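Local coordinates for protein acetyl-xylan esterase (Streptomyces lividans, PDB 2CC0) that probably removes acetyl groups from the xylan of plant cell walls, as a metal-dependent family 4 carbohydrate esterase that carries a zinc ion, at residues G8-D13 / G180-Q185; L98-Y103 / G149-M154; L23-Q28 / N160-I165; A51-D54 / W58-N61. All coordinates share one frame; numbering follows the deposited sequence.

Contact 1 of 4, residues G8-D13 / G180-Q185; sequences GLTFDD and GMISPQ
G180 O is the polar atom held twice here: water 1 lies 2.9 Å from it and water 2 lies 2.8 Å from it, and each makes a hydrogen bond. Both waters also reach strand 5-12 of the polysaccharide deacetylase barrel, a distorted beta/alpha barrel in this family. Water 1 bonds L9 O at 3.0 Å, and water 2 accepts L9 N-H at 2.8 Å. A single carbonyl oxygen is thus linked through solvent to both polar atoms of one residue's backbone. The two segments come nearest at G8 and G180, whose CA atoms are 5.5 Å apart, yet no hydrogen bond joins the segments directly. Strand 5-12 does pair in parallel with 177-179, so the waters sit where the chain has left that strand and turned toward the short strand 181-182.

Beyond the water bridge the contact is greasy and buried. I182 points toward strand 5-12, and its CG1 stands 4.5 Å from G8 CA, where the glycine offers nothing but its backbone. I182 lays CG1 beside its own backbone N (chi1 -65°) and carries CD1 onward to T10, whose side chain it meets at about a right angle. T10 divides its work: OG1 bonds I152 O and R100 NH1, while the methyl is left for I182. Further along the segment D13 is a ligand of the zinc ion, well away from the I182 contact. The close apolar touch is T10 CG2 against I182 CD1, at 3.5 Å.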
# COMPACT_ATOMS: atom_id res chain seq x y z
N GLY A 8 3.60 -3.29 -10.66
CA GLY A 8 2.48 -4.22 -10.54
C GLY A 8 1.47 -3.98 -11.63
O GLY A 8 0.59 -3.12 -11.47
N LEU A 9 1.58 -4.71 -12.75
CA LEU A 9 0.52 -4.63 -13.77
C LEU A 9 -0.65 -5.45 -13.30
O LEU A 9 -0.48 -6.59 -12.88
CB LEU A 9 1.01 -5.20 -15.10
CG LEU A 9 2.26 -4.52 -15.66
CD1 LEU A 9 2.64 -5.23 -17.00
CD2 LEU A 9 2.10 -3.01 -15.85
N THR A 10 -1.86 -4.86 -13.36
CA THR A 10 -3.05 -5.59 -12.94
C THR A 10 -4.19 -5.39 -13.93
O THR A 10 -4.27 -4.33 -14.57
CB THR A 10 -3.51 -5.16 -11.51
OG1 THR A 10 -4.09 -3.85 -11.56
CG2 THR A 10 -2.34 -5.17 -10.52
N PHE A 11 -5.05 -6.40 -14.04
CA PHE A 11 -6.21 -6.35 -14.94
C PHE A 11 -7.45 -6.85 -14.21
O PHE A 11 -7.52 -8.03 -13.79
CB PHE A 11 -5.96 -7.21 -16.20
CG PHE A 11 -4.77 -6.76 -16.99
CD1 PHE A 11 -4.91 -5.76 -17.95
CD2 PHE A 11 -3.49 -7.30 -16.75
CE1 PHE A 11 -3.83 -5.32 -18.67
CE2 PHE A 11 -2.40 -6.86 -17.47
CZ PHE A 11 -2.56 -5.85 -18.43
N ASP A 12 -8.41 -5.94 -14.03
CA ASP A 12 -9.68 -6.26 -13.39
C ASP A 12 -10.76 -6.79 -14.35
O ASP A 12 -10.79 -6.42 -15.54
CB ASP A 12 -10.24 -5.03 -12.70
CG ASP A 12 -9.51 -4.67 -11.41
OD1 ASP A 12 -8.48 -5.27 -11.09
OD2 ASP A 12 -9.99 -3.73 -10.74
N ASP A 13 -11.60 -7.66 -13.78
CA ASP A 13 -12.95 -7.98 -14.29
C ASP A 13 -13.06 -9.12 -15.27
O ASP A 13 -14.13 -9.32 -15.92
CB ASP A 13 -13.68 -6.76 -14.86
CG ASP A 13 -14.06 -5.77 -13.80
OD1 ASP A 13 -14.35 -6.20 -12.65
OD2 ASP A 13 -14.11 -4.56 -14.15
N GLY A 180 6.20 -7.24 -12.03
CA GLY A 180 6.41 -8.03 -10.85
C GLY A 180 5.11 -8.54 -10.24
O GLY A 180 4.03 -8.33 -10.78
N MET A 181 5.25 -9.27 -9.15
CA MET A 181 4.08 -9.74 -8.44
C MET A 181 3.81 -8.78 -7.30
O MET A 181 4.63 -7.92 -6.98
CB MET A 181 4.26 -11.16 -7.91
CG MET A 181 5.18 -11.23 -6.74
SD MET A 181 5.55 -12.92 -6.27
CE MET A 181 6.74 -12.57 -5.00
N ILE A 182 2.63 -8.89 -6.73
CA ILE A 182 2.25 -8.02 -5.62
C ILE A 182 2.38 -8.76 -4.29
O ILE A 182 1.79 -9.84 -4.09
CB ILE A 182 0.81 -7.44 -5.81
CG1 ILE A 182 0.80 -6.50 -7.05
CG2 ILE A 182 0.37 -6.68 -4.55
CD1 ILE A 182 -0.60 -6.20 -7.61
N SER A 183 3.19 -8.18 -3.40
CA SER A 183 3.44 -8.79 -2.10
C SER A 183 2.18 -8.83 -1.23
O SER A 183 1.58 -7.78 -0.99
CB SER A 183 4.49 -7.95 -1.37
OG SER A 183 4.57 -8.41 -0.02
N PRO A 184 1.80 -10.02 -0.72
CA PRO A 184 0.71 -10.01 0.27
C PRO A 184 1.05 -9.30 1.58
O PRO A 184 0.14 -8.91 2.31
CB PRO A 184 0.47 -11.51 0.56
CG PRO A 184 1.04 -12.21 -0.63
CD PRO A 184 2.25 -11.39 -1.02
N GLN A 185 2.35 -9.12 1.87
CA GLN A 185 2.75 -8.46 3.11
C GLN A 185 2.55 -6.95 2.98
O GLN A 185 1.92 -6.30 3.84
CB GLN A 185 4.21 -8.82 3.42
CG GLN A 185 4.40 -10.30 3.74
CD GLN A 185 5.23 -11.07 2.69
OE1 GLN A 185 4.68 -11.73 1.81
NE2 GLN A 185 6.58 -11.01 2.81
O HOH W 1 1.15 -7.72 -10.66
O HOH W 2 3.09 -7.07 -13.09

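Contact 2 of 4, residues L98-Y103 / G149-M154; sequences LFRPPY and GQVILM. With ACT (acetate ion), chain D.
R100 reaches from the segment 98-103, just past the short strand 98-99, to strand 151-155, where its guanidinium meets V151 and L153 inside the deacetylase barrel. This is the tight part. R100 NH2 has V151 CG1 at 3.6 Å, lying at the edge of the guanidinium and in its plane, with the two side chains sliding past each other in opposite directions. L153 CD1 comes to 3.5 Å from R100 NH1 by a slanting approach that is neither face nor edge. The backbones stay apart, R100 CA to L153 CA 10.1 Å, so the long arginine spans the gap. Its chain starts out extended, with CG anti to the backbone N (chi1 176°), then bends at chi3 (-81°) to turn the head group along the strand. A buried arginine needs polar company, and it has plenty: NH1 forms a salt bridge with D12 and bonds T10 OG1, NE and NH2 bond the carbonyl oxygens of V122 and I123, and F36 makes a cation-pi contact. So many partners should fix the rotation of the group.

The other end is looser. Y103 is exposed, its CB directed away from strand 151-155. Between Y103 and L153 sits an acetate, probably from the crystallisation liquor, close to the zinc site. Acetate CH3 rests 3.8 Å from R100 CD, and L153 CD1 is 4.2 Å from acetate OXT. The remaining oxygen takes a hydrogen bond from Y103, consistent with the oxyanion-binding backbone amide of related deacetylases: Y103 N to acetate O, 2.8 Å and almost straight at 176°.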
# COMPACT_ATOMS: atom_id res chain seq x y z
N LEU A 98 -4.77 -11.94 -2.52
CA LEU A 98 -5.02 -10.51 -2.78
C LEU A 98 -6.47 -10.25 -3.14
O LEU A 98 -7.10 -11.05 -3.84
CB LEU A 98 -4.15 -10.02 -3.94
CG LEU A 98 -2.64 -10.31 -3.84
CD1 LEU A 98 -1.97 -9.86 -5.11
CD2 LEU A 98 -2.02 -9.66 -2.58
N PHE A 99 -7.00 -9.11 -2.68
CA PHE A 99 -8.37 -8.73 -2.97
C PHE A 99 -8.40 -7.27 -3.36
O PHE A 99 -7.82 -6.43 -2.66
CB PHE A 99 -9.23 -8.94 -1.71
CG PHE A 99 -10.64 -8.36 -1.83
CD1 PHE A 99 -11.61 -9.00 -2.61
CD2 PHE A 99 -10.96 -7.15 -1.19
CE1 PHE A 99 -12.89 -8.43 -2.73
CE2 PHE A 99 -12.23 -6.57 -1.31
CZ PHE A 99 -13.21 -7.23 -2.08
N ARG A 100 -9.08 -6.95 -4.46
CA ARG A 100 -9.27 -5.54 -4.82
C ARG A 100 -10.75 -5.21 -4.68
O ARG A 100 -11.59 -5.86 -5.35
CB ARG A 100 -8.79 -5.24 -6.24
CG ARG A 100 -9.06 -3.79 -6.67
CD ARG A 100 -8.38 -3.55 -7.99
NE ARG A 100 -6.95 -3.26 -7.81
CZ ARG A 100 -6.06 -3.37 -8.80
NH1 ARG A 100 -6.45 -3.84 -9.99
NH2 ARG A 100 -4.79 -3.05 -8.59
N PRO A 101 -11.10 -4.24 -3.82
CA PRO A 101 -12.52 -3.92 -3.68
C PRO A 101 -13.03 -3.32 -5.00
O PRO A 101 -12.36 -2.48 -5.62
CB PRO A 101 -12.53 -2.81 -2.61
CG PRO A 101 -11.22 -2.92 -1.90
CD PRO A 101 -10.25 -3.38 -2.98
N PRO A 102 -14.23 -3.74 -5.44
CA PRO A 102 -14.85 -3.02 -6.55
C PRO A 102 -14.88 -1.50 -6.27
O PRO A 102 -15.21 -1.08 -5.15
CB PRO A 102 -16.27 -3.60 -6.58
CG PRO A 102 -16.12 -5.02 -6.05
CD PRO A 102 -15.04 -4.89 -4.98
N TYR A 103 -14.53 -0.70 -7.27
CA TYR A 103 -14.57 0.80 -7.20
C TYR A 103 -13.54 1.34 -6.23
O TYR A 103 -13.56 2.53 -5.93
CB TYR A 103 -15.97 1.32 -6.79
CG TYR A 103 -17.07 0.66 -7.60
CD1 TYR A 103 -17.28 1.01 -8.94
CD2 TYR A 103 -17.84 -0.35 -7.05
CE1 TYR A 103 -18.28 0.38 -9.69
CE2 TYR A 103 -18.85 -1.00 -7.79
CZ TYR A 103 -19.06 -0.63 -9.12
OH TYR A 103 -20.04 -1.27 -9.85
N GLY A 149 7.79 -0.57 -7.22
CA GLY A 149 6.83 -0.93 -6.17
C GLY A 149 5.40 -0.58 -6.51
O GLY A 149 4.48 -1.11 -5.88
N GLN A 150 5.20 0.30 -7.50
CA GLN A 150 3.87 0.82 -7.76
C GLN A 150 2.98 -0.06 -8.63
O GLN A 150 3.47 -0.81 -9.49
CB GLN A 150 3.94 2.24 -8.28
CG GLN A 150 4.68 3.13 -7.27
CD GLN A 150 4.59 4.59 -7.61
OE1 GLN A 150 4.92 5.00 -8.72
NE2 GLN A 150 4.15 5.41 -6.63
N VAL A 151 1.68 0.12 -8.41
CA VAL A 151 0.64 -0.74 -8.99
C VAL A 151 -0.28 0.10 -9.89
O VAL A 151 -0.72 1.18 -9.50
CB VAL A 151 -0.19 -1.37 -7.86
CG1 VAL A 151 -1.37 -2.10 -8.41
CG2 VAL A 151 0.66 -2.32 -6.97
N ILE A 152 -0.57 -0.40 -11.10
CA ILE A 152 -1.48 0.29 -12.01
C ILE A 152 -2.77 -0.52 -12.23
O ILE A 152 -2.70 -1.74 -12.43
CB ILE A 152 -0.80 0.61 -13.39
CG1 ILE A 152 -1.78 1.39 -14.28
CG2 ILE A 152 -0.28 -0.68 -14.06
CD1 ILE A 152 -1.13 2.15 -15.43
N LEU A 153 -3.91 0.17 -12.19
CA LEU A 153 -5.21 -0.39 -12.52
C LEU A 153 -5.46 -0.39 -14.03
O LEU A 153 -5.50 0.68 -14.67
CB LEU A 153 -6.31 0.42 -11.82
CG LEU A 153 -7.75 0.08 -12.23
CD1 LEU A 153 -8.12 -1.36 -11.82
CD2 LEU A 153 -8.73 1.10 -11.65
N MET A 154 -5.64 -1.59 -14.59
CA MET A 154 -6.14 -1.73 -15.96
C MET A 154 -7.26 -2.77 -15.92
O MET A 154 -7.48 -3.38 -14.88
CB MET A 154 -5.01 -2.15 -16.92
CG MET A 154 -3.98 -1.04 -17.11
SD MET A 154 -2.68 -1.53 -18.25
CE MET A 154 -1.79 -2.65 -17.16
C ACT D . -12.39 -1.95 -9.93
O ACT D . -13.62 -1.79 -9.74
OXT ACT D . -12.03 -2.51 -11.00
CH3 ACT D . -11.40 -1.49 -8.90

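Contact 3 of 4, residues L23-Q28 / N160-I165; sequences LNALRQ and NTLAAI
The methyl of A25 is the bump, and the notch between L162 and I165, one turn apart on the neighbouring helix, is the hollow that receives it. The helices 19-28 and 159-174 follow adjacent parallel strands, 5-12 and 151-155, and so lie side by side on the outside of the beta/alpha barrel. Their segments run nearly in the same direction, 18° apart, with axes 9.4 Å from each other and A25 facing the neighbour at the centre.

A25 CB touches L162 CD1 at 3.8 Å on the outer wall of the notch, and I165 CG2 at 4.0 Å on the inner one. L162 starts off across the interface rather than into it; only its end, with CG anti to the backbone N (chi1 177°), swings near. I165 is the larger bump in return. Its CG2 lies on the backbone of helix 19-28 and packs 3.6 Å from A25 O, whose hydrogen bond is with N29 ND2.

Deeper in, the isoleucine's other branch meets L26. That leucine too leaves its helix across the interface and turns its end inward, closing the groove on the barrel side. F11 of strand 5-12 packs below, touching L26 and T161, so the pair of helices covers that strand. The innermost touch between the two helices is L26 CD2 against I165 CD1, at 3.9 Å.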
# COMPACT_ATOMS: atom_id res chain seq x y z
N LEU A 23 -3.81 -12.33 -22.73
CA LEU A 23 -2.76 -13.19 -22.18
C LEU A 23 -1.67 -13.44 -23.22
O LEU A 23 -0.48 -13.41 -22.90
CB LEU A 23 -3.35 -14.52 -21.71
CG LEU A 23 -4.32 -14.48 -20.54
CD1 LEU A 23 -4.85 -15.91 -20.28
CD2 LEU A 23 -3.66 -13.92 -19.27
N ASN A 24 -2.10 -13.69 -24.46
CA ASN A 24 -1.14 -13.93 -25.55
C ASN A 24 -0.24 -12.71 -25.77
O ASN A 24 0.96 -12.85 -25.92
CB ASN A 24 -1.88 -14.30 -26.84
CG ASN A 24 -2.48 -15.69 -26.79
OD1 ASN A 24 -2.18 -16.50 -25.89
ND2 ASN A 24 -3.36 -15.98 -27.74
N ALA A 25 -0.83 -11.52 -25.77
CA ALA A 25 -0.06 -10.28 -25.89
C ALA A 25 0.93 -10.11 -24.74
O ALA A 25 2.10 -9.79 -24.96
CB ALA A 25 -0.96 -9.08 -26.02
N LEU A 26 0.46 -10.30 -23.51
CA LEU A 26 1.36 -10.19 -22.35
C LEU A 26 2.54 -11.16 -22.47
O LEU A 26 3.69 -10.73 -22.37
CB LEU A 26 0.60 -10.42 -21.04
CG LEU A 26 -0.42 -9.32 -20.67
CD1 LEU A 26 -1.42 -9.90 -19.65
CD2 LEU A 26 0.29 -8.05 -20.11
N ARG A 27 2.26 -12.45 -22.67
CA ARG A 27 3.36 -13.43 -22.76
C ARG A 27 4.31 -13.12 -23.92
O ARG A 27 5.53 -13.22 -23.78
CB ARG A 27 2.85 -14.86 -22.84
CG ARG A 27 4.04 -15.87 -22.78
CD ARG A 27 3.66 -17.19 -22.18
NE ARG A 27 4.83 -17.88 -21.59
CZ ARG A 27 4.73 -18.84 -20.68
NH1 ARG A 27 3.54 -19.21 -20.26
NH2 ARG A 27 5.82 -19.44 -20.20
N GLN A 28 3.77 -12.73 -25.07
CA GLN A 28 4.62 -12.44 -26.24
C GLN A 28 5.55 -11.25 -25.98
O GLN A 28 6.63 -11.15 -26.58
CB GLN A 28 3.79 -12.22 -27.49
CG GLN A 28 3.10 -13.48 -27.97
CD GLN A 28 1.94 -13.17 -28.90
OE1 GLN A 28 1.83 -12.06 -29.43
NE2 GLN A 28 1.04 -14.14 -29.08
N ASN A 160 -8.20 -0.79 -26.26
CA ASN A 160 -7.01 0.05 -26.23
C ASN A 160 -5.95 -0.49 -25.27
O ASN A 160 -4.74 -0.26 -25.46
CB ASN A 160 -7.35 1.50 -25.88
CG ASN A 160 -8.21 2.16 -26.93
OD1 ASN A 160 -8.40 1.63 -28.03
ND2 ASN A 160 -8.76 3.33 -26.58
N THR A 161 -6.40 -1.22 -24.25
CA THR A 161 -5.48 -1.92 -23.35
C THR A 161 -4.72 -3.04 -24.08
O THR A 161 -3.50 -3.13 -24.01
CB THR A 161 -6.21 -2.39 -22.10
OG1 THR A 161 -6.79 -1.24 -21.47
CG2 THR A 161 -5.27 -3.14 -21.11
N LEU A 162 -5.45 -3.86 -24.83
CA LEU A 162 -4.78 -4.88 -25.64
C LEU A 162 -3.77 -4.24 -26.60
O LEU A 162 -2.65 -4.71 -26.74
CB LEU A 162 -5.82 -5.70 -26.41
CG LEU A 162 -5.23 -6.75 -27.36
CD1 LEU A 162 -4.48 -7.86 -26.58
CD2 LEU A 162 -6.34 -7.35 -28.19
N ALA A 163 -4.17 -3.13 -27.25
CA ALA A 163 -3.30 -2.47 -28.23
C ALA A 163 -2.04 -1.88 -27.59
O ALA A 163 -1.00 -1.74 -28.23
CB ALA A 163 -4.06 -1.38 -28.93
N ALA A 164 -2.17 -1.52 -26.31
CA ALA A 164 -1.09 -0.89 -25.54
C ALA A 164 0.03 -1.83 -25.11
O ALA A 164 1.12 -1.38 -24.77
CB ALA A 164 -1.69 -0.19 -24.29
N ILE A 165 -0.23 -3.14 -25.11
CA ILE A 165 0.71 -4.07 -24.47
C ILE A 165 2.17 -3.95 -24.97
O ILE A 165 3.08 -3.82 -24.16
CB ILE A 165 0.20 -5.54 -24.48
CG1 ILE A 165 -1.15 -5.66 -23.75
CG2 ILE A 165 1.25 -6.49 -23.92
CD1 ILE A 165 -1.18 -5.11 -22.30

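Contact 4 of 4, residues A51-D54 / W58-N61; sequences AQVD and WVAN
Q52 reaches out over V59 and lays its amide oxygen on the valine's two methyls. Q52 OE1 is 3.7 Å from V59 CG2 and 4.0 Å from V59 CG1, a polar atom resting on apolar carbons by simple van der Waals contact, the side chains crossing at about a right angle. The glutamine begins with CG beside its backbone N (chi1 -62°) and then runs extended, which carries the amide along the strand rather than down onto it. OE1 does not depend on the valine for its bonding: N37 ND2, from the adjoining strand 34-37, donates a hydrogen bond to it, and this probably settles which way the amide is turned. M35 and L23 also touch Q52 and help to bury it.

Helix 46-54 and strand 58-61 are the last two elements of a beta-alpha-beta crossover, in which strand 34-37 lies parallel to 58-61 and the helix packs on the outside of the barrel. The chain turns back sharply between them, so V53 and W58 come together, CA to CA, at 6.4 Å. V59 CB is directed toward the helix and W58 CB away from it. A60 and N61 are held by backbone bonds to neighbouring strands, and the next residue, H62, is a zinc ligand.

V53 takes the more open flank, at a right angle to V59. V59 CG2, which lies anti to the carbonyl carbon of its own residue, serves both helix residues: besides Q52 OE1, it meets V53 CG2 at 4.0 Å.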
# COMPACT_ATOMS: atom_id res chain seq x y z
N ALA A 51 -5.99 -20.59 -17.99
CA ALA A 51 -5.19 -19.99 -19.07
C ALA A 51 -4.36 -18.83 -18.50
O ALA A 51 -3.22 -18.63 -18.88
CB ALA A 51 -6.08 -19.52 -20.23
N GLN A 52 -4.93 -18.12 -17.53
CA GLN A 52 -4.18 -17.03 -16.88
C GLN A 52 -2.94 -17.58 -16.18
O GLN A 52 -1.84 -17.03 -16.30
CB GLN A 52 -5.06 -16.27 -15.90
CG GLN A 52 -6.23 -15.59 -16.57
CD GLN A 52 -7.27 -15.12 -15.57
OE1 GLN A 52 -7.49 -15.74 -14.49
NE2 GLN A 52 -7.91 -14.02 -15.90
N VAL A 53 -3.14 -18.66 -15.43
CA VAL A 53 -2.03 -19.31 -14.72
C VAL A 53 -0.96 -19.78 -15.71
O VAL A 53 0.26 -19.53 -15.53
CB VAL A 53 -2.53 -20.48 -13.84
CG1 VAL A 53 -1.35 -21.19 -13.13
CG2 VAL A 53 -3.58 -19.97 -12.82
N ASP A 54 -1.41 -20.46 -16.77
CA ASP A 54 -0.48 -21.01 -17.77
C ASP A 54 0.27 -19.95 -18.57
O ASP A 54 1.35 -20.22 -19.14
CB ASP A 54 -1.25 -21.94 -18.71
CG ASP A 54 -1.69 -23.24 -18.03
OD1 ASP A 54 -1.17 -23.59 -16.93
OD2 ASP A 54 -2.56 -23.91 -18.61
N TRP A 58 -0.78 -14.14 -12.03
CA TRP A 58 -1.30 -14.45 -10.69
C TRP A 58 -2.76 -14.09 -10.73
O TRP A 58 -3.17 -13.18 -11.46
CB TRP A 58 -0.56 -13.65 -9.62
CG TRP A 58 0.91 -13.95 -9.68
CD1 TRP A 58 1.54 -15.06 -9.18
CD2 TRP A 58 1.92 -13.18 -10.35
NE1 TRP A 58 2.90 -15.02 -9.48
CE2 TRP A 58 3.16 -13.88 -10.20
CE3 TRP A 58 1.92 -11.97 -11.05
CZ2 TRP A 58 4.38 -13.39 -10.72
CZ3 TRP A 58 3.13 -11.49 -11.57
CH2 TRP A 58 4.35 -12.21 -11.41
N VAL A 59 -3.56 -14.84 -9.99
CA VAL A 59 -5.02 -14.64 -10.02
C VAL A 59 -5.45 -14.19 -8.63
O VAL A 59 -5.04 -14.77 -7.61
CB VAL A 59 -5.77 -15.95 -10.40
CG1 VAL A 59 -7.27 -15.65 -10.53
CG2 VAL A 59 -5.19 -16.52 -11.71
N ALA A 60 -6.28 -13.15 -8.60
CA ALA A 60 -6.71 -12.53 -7.37
C ALA A 60 -8.22 -12.29 -7.36
O ALA A 60 -8.90 -12.50 -8.37
CB ALA A 60 -5.94 -11.22 -7.12
N ASN A 61 -8.72 -11.93 -6.18
CA ASN A 61 -10.17 -11.87 -5.88
C ASN A 61 -10.72 -10.46 -6.12
O ASN A 61 -10.19 -9.49 -5.55
CB ASN A 61 -10.35 -12.32 -4.41
CG ASN A 61 -11.81 -12.45 -3.96
OD1 ASN A 61 -12.68 -11.62 -4.28
ND2 ASN A 61 -12.06 -13.46 -3.11

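Strand 5-12 of contact 1 is the hub. The centre of contact 1 is about 7 Å from that of contact 2 and about 11 Å from that of contact 4; their strands 151-155 and 58-61 belong to the same sheet. Contact 3 lies further out, its centre about 16 Å from that of contact 1, where two helices cover F11. Along the chain, contact 1 spans the other three, contact 3 lies within it, and contacts 4 and 2 follow one another inside contact 3, so contact 1 brings the beginning of the barrel to its end. The D12 to R100 salt bridge joins contacts 1 and 2 close to the zinc, which D13, H62 and H66 hold.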